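PDB 5FMN: INRS from Synechocystis sp., which senses nickel in the cell and probably acts as a DNA-binding transcriptional repressor of the CsoR-like family. Local coordinates for residues D77-C82 against A97-A102. Residues are numbered along the deposited sequence; the frame is centred on the assembly and turned at random.
Sequences DHMNEC and AELKEA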
ATOM      1  N   ASP B  77       3.213   0.312 -21.018  1.00 37.95           N
ATOM      2  CA  ASP B  77       3.849  -0.091 -22.278  1.00 43.55           C
ATOM      3  C   ASP B  77       3.880  -1.599 -22.448  1.00 36.01           C
ATOM      4  O   ASP B  77       3.598  -2.093 -23.520  1.00 35.82           O
ATOM      5  CB  ASP B  77       5.276   0.493 -22.422  1.00 41.48           C
ATOM      6  CG  ASP B  77       5.277   2.021 -22.631  1.00 47.87           C
ATOM      7  OD1 ASP B  77       4.261   2.569 -23.109  1.00 56.30           O
ATOM      8  OD2 ASP B  77       6.294   2.683 -22.326  1.00 61.17           O
ATOM      9  N   HIS B  78       4.200  -2.324 -21.381  1.00 41.86           N
ATOM     10  CA  HIS B  78       4.114  -3.781 -21.378  1.00 43.09           C
ATOM     11  C   HIS B  78       2.705  -4.304 -21.742  1.00 40.64           C
ATOM     12  O   HIS B  78       2.552  -5.129 -22.645  1.00 40.93           O
ATOM     13  CB  HIS B  78       4.542  -4.312 -20.018  1.00 48.25           C
ATOM     14  CG  HIS B  78       4.660  -5.807 -19.963  1.00 49.70           C
ATOM     15  ND1 HIS B  78       5.737  -6.493 -20.482  1.00 56.81           N
ATOM     16  CD2 HIS B  78       3.828  -6.746 -19.451  1.00 49.31           C
ATOM     17  CE1 HIS B  78       5.546  -7.790 -20.322  1.00 60.50           C
ATOM     18  NE2 HIS B  78       4.378  -7.970 -19.730  1.00 54.44           N
ATOM     19  N   MET B  79       1.693  -3.771 -21.063  1.00 37.84           N
ATOM     20  CA  MET B  79       0.277  -4.102 -21.300  1.00 43.46           C
ATOM     21  C   MET B  79      -0.087  -3.895 -22.749  1.00 46.34           C
ATOM     22  O   MET B  79      -0.769  -4.737 -23.344  1.00 43.70           O
ATOM     23  CB  MET B  79      -0.671  -3.223 -20.469  1.00 43.76           C
ATOM     24  CG  MET B  79      -1.332  -3.873 -19.258  1.00 56.86           C
ATOM     25  SD  MET B  79      -2.715  -2.920 -18.560  1.00 54.52           S
ATOM     26  CE  MET B  79      -2.022  -1.248 -18.515  1.00 61.45           C
ATOM     27  N   ASN B  80       0.309  -2.726 -23.271  1.00 43.18           N
ATOM     28  CA  ASN B  80       0.137  -2.409 -24.676  1.00 41.67           C
ATOM     29  C   ASN B  80       0.736  -3.457 -25.620  1.00 42.20           C
ATOM     30  O   ASN B  80       0.043  -3.910 -26.532  1.00 43.07           O
ATOM     31  CB  ASN B  80       0.684  -1.020 -25.006  1.00 44.28           C
ATOM     32  CG  ASN B  80       0.466  -0.644 -26.466  1.00 46.08           C
ATOM     33  OD1 ASN B  80      -0.531  -1.016 -27.079  1.00 46.70           O
ATOM     34  ND2 ASN B  80       1.435   0.036 -27.044  1.00 53.33           N
ATOM     35  N   GLU B  81       1.983  -3.873 -25.384  1.00 44.80           N
ATOM     36  CA  GLU B  81       2.581  -4.967 -26.183  1.00 46.28           C
ATOM     37  C   GLU B  81       1.793  -6.261 -26.041  1.00 40.55           C
ATOM     38  O   GLU B  81       1.559  -6.936 -27.028  1.00 38.88           O
ATOM     39  CB  GLU B  81       4.028  -5.238 -25.846  1.00 48.68           C
ATOM     40  CG  GLU B  81       4.940  -4.054 -26.105  1.00 73.66           C
ATOM     41  CD  GLU B  81       6.345  -4.273 -25.573  1.00 83.35           C
ATOM     42  OE1 GLU B  81       6.604  -5.387 -25.036  1.00 65.13           O
ATOM     43  OE2 GLU B  81       7.169  -3.328 -25.692  1.00 81.86           O
ATOM     44  N   CYS B  82       1.349  -6.589 -24.834  1.00 36.64           N
ATOM     45  CA  CYS B  82       0.633  -7.864 -24.622  1.00 40.42           C
ATOM     46  C   CYS B  82      -0.688  -7.900 -25.355  1.00 39.92           C
ATOM     47  O   CYS B  82      -0.975  -8.849 -26.080  1.00 42.84           O
ATOM     48  CB  CYS B  82       0.404  -8.160 -23.132  1.00 38.87           C
ATOM     49  SG  CYS B  82       1.950  -8.458 -22.200  1.00 43.56           S
ATOM     50  N   ALA B  97      -0.700 -14.472 -19.380  1.00 46.79           N
ATOM     51  CA  ALA B  97       0.221 -14.939 -18.365  1.00 57.35           C
ATOM     52  C   ALA B  97       1.396 -13.964 -18.266  1.00 54.11           C
ATOM     53  O   ALA B  97       1.933 -13.777 -17.199  1.00 49.04           O
ATOM     54  CB  ALA B  97       0.710 -16.353 -18.699  1.00 52.80           C
ATOM     55  N   GLU B  98       1.795 -13.371 -19.394  1.00 53.49           N
ATOM     56  CA  GLU B  98       2.780 -12.289 -19.407  1.00 57.13           C
ATOM     57  C   GLU B  98       2.323 -11.051 -18.642  1.00 55.67           C
ATOM     58  O   GLU B  98       3.115 -10.362 -17.990  1.00 54.80           O
ATOM     59  CB  GLU B  98       3.050 -11.849 -20.847  1.00 56.86           C
ATOM     60  CG  GLU B  98       4.158 -12.627 -21.518  1.00 72.81           C
ATOM     61  CD  GLU B  98       5.504 -12.037 -21.206  1.00 76.26           C
ATOM     62  OE1 GLU B  98       5.797 -10.929 -21.707  1.00 84.58           O
ATOM     63  OE2 GLU B  98       6.229 -12.646 -20.393  1.00 76.79           O
ATOM     64  N   LEU B  99       1.056 -10.710 -18.809  1.00 51.90           N
ATOM     65  CA  LEU B  99       0.540  -9.537 -18.163  1.00 56.68           C
ATOM     66  C   LEU B  99       0.552  -9.801 -16.685  1.00 57.61           C
ATOM     67  O   LEU B  99       0.911  -8.915 -15.918  1.00 47.49           O
ATOM     68  CB  LEU B  99      -0.895  -9.229 -18.591  1.00 60.48           C
ATOM     69  CG  LEU B  99      -1.168  -7.737 -18.744  1.00 70.00           C
ATOM     70  CD1 LEU B  99      -2.623  -7.508 -19.116  1.00 68.76           C
ATOM     71  CD2 LEU B  99      -0.813  -6.988 -17.467  1.00 79.01           C
ATOM     72  N   LYS B 100       0.107 -10.997 -16.288  1.00 60.11           N
ATOM     73  CA  LYS B 100      -0.113 -11.309 -14.876  1.00 66.48           C
ATOM     74  C   LYS B 100       1.190 -11.344 -14.100  1.00 57.34           C
ATOM     75  O   LYS B 100       1.212 -10.890 -12.963  1.00 51.08           O
ATOM     76  CB  LYS B 100      -0.880 -12.617 -14.700  1.00 72.26           C
ATOM     77  CG  LYS B 100      -2.358 -12.482 -15.053  1.00 81.91           C
ATOM     78  CD  LYS B 100      -3.001 -13.795 -15.464  1.00 99.50           C
ATOM     79  CE  LYS B 100      -4.509 -13.650 -15.553  1.00 99.19           C
ATOM     80  NZ  LYS B 100      -5.174 -14.979 -15.501  1.00 93.73           N
ATOM     81  N   GLU B 101       2.265 -11.805 -14.748  1.00 40.68           N
ATOM     82  CA  GLU B 101       3.583 -11.789 -14.153  1.00 52.60           C
ATOM     83  C   GLU B 101       4.017 -10.371 -13.854  1.00 63.66           C
ATOM     84  O   GLU B 101       4.655 -10.109 -12.834  1.00 63.17           O
ATOM     85  CB  GLU B 101       4.678 -12.417 -15.061  1.00 52.07           C
ATOM     86  CG  GLU B 101       5.776 -13.103 -14.209  1.00 61.76           C
ATOM     87  CD  GLU B 101       7.217 -13.099 -14.774  1.00 71.45           C
ATOM     88  OE1 GLU B 101       7.464 -13.455 -15.958  1.00 74.41           O
ATOM     89  OE2 GLU B 101       8.153 -12.837 -13.971  1.00 68.72           O
ATOM     90  N   ALA B 102       3.794  -9.495 -14.823  1.00 62.36           N
ATOM     91  CA  ALA B 102       4.188  -8.117 -14.696  1.00 54.64           C
ATOM     92  C   ALA B 102       3.407  -7.442 -13.573  1.00 52.11           C
ATOM     93  O   ALA B 102       3.984  -6.682 -12.805  1.00 60.58           O
ATOM     94  CB  ALA B 102       3.964  -7.402 -16.012  1.00 65.40           C
TER
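H78 reaches across to the backbone of E98: its NE2 donates a hydrogen bond to E98 O, 3.2 Å away. The bond is moderately bent, 150° at the hydrogen, and the donor sits well above the carbonyl plane. E98 O also takes a weak helical bond from A102 N. The imidazole is carried across toward helix 92-106 because chi1 (-173°) sets CG opposite the backbone N. There its CD2 lies 3.5 Å from A102 CB, so the same ring also fills space against the next turn. Were H78 replaced by an alanine, E98 O would probably lose its partner from across the interface and a gap would open beside the A102 methyl.

The two helices, 53-89 and 92-106, form an antiparallel hairpin at the C-terminal end of this all-helical CsoR-like domain. Their local axes run 169° apart and approach to 9.7 Å. One flank is apolar and buried: M79 CG touches L99 CD2 at 3.6 Å, and in the tetramer M79 also packs on L103, and L99 on I83, of a second subunit. Nearby, C82 turns its SG onto E98 CB, 3.8 Å away. H78 packs on C53 of a third subunit; with C82 these residues come together as in the metal site of CsoR relatives, so the bond from NE2 probably belongs to its second shell.

The looser flank belongs to the E98 carboxylate. The E98 side chain bends at chi2 and brings OE1 alongside the CE1 corner of the H78 ring, 3.4 Å from that carbon, the two side chains crossing at about a right angle. This partly exposed group has a long, weak ion pair with R85.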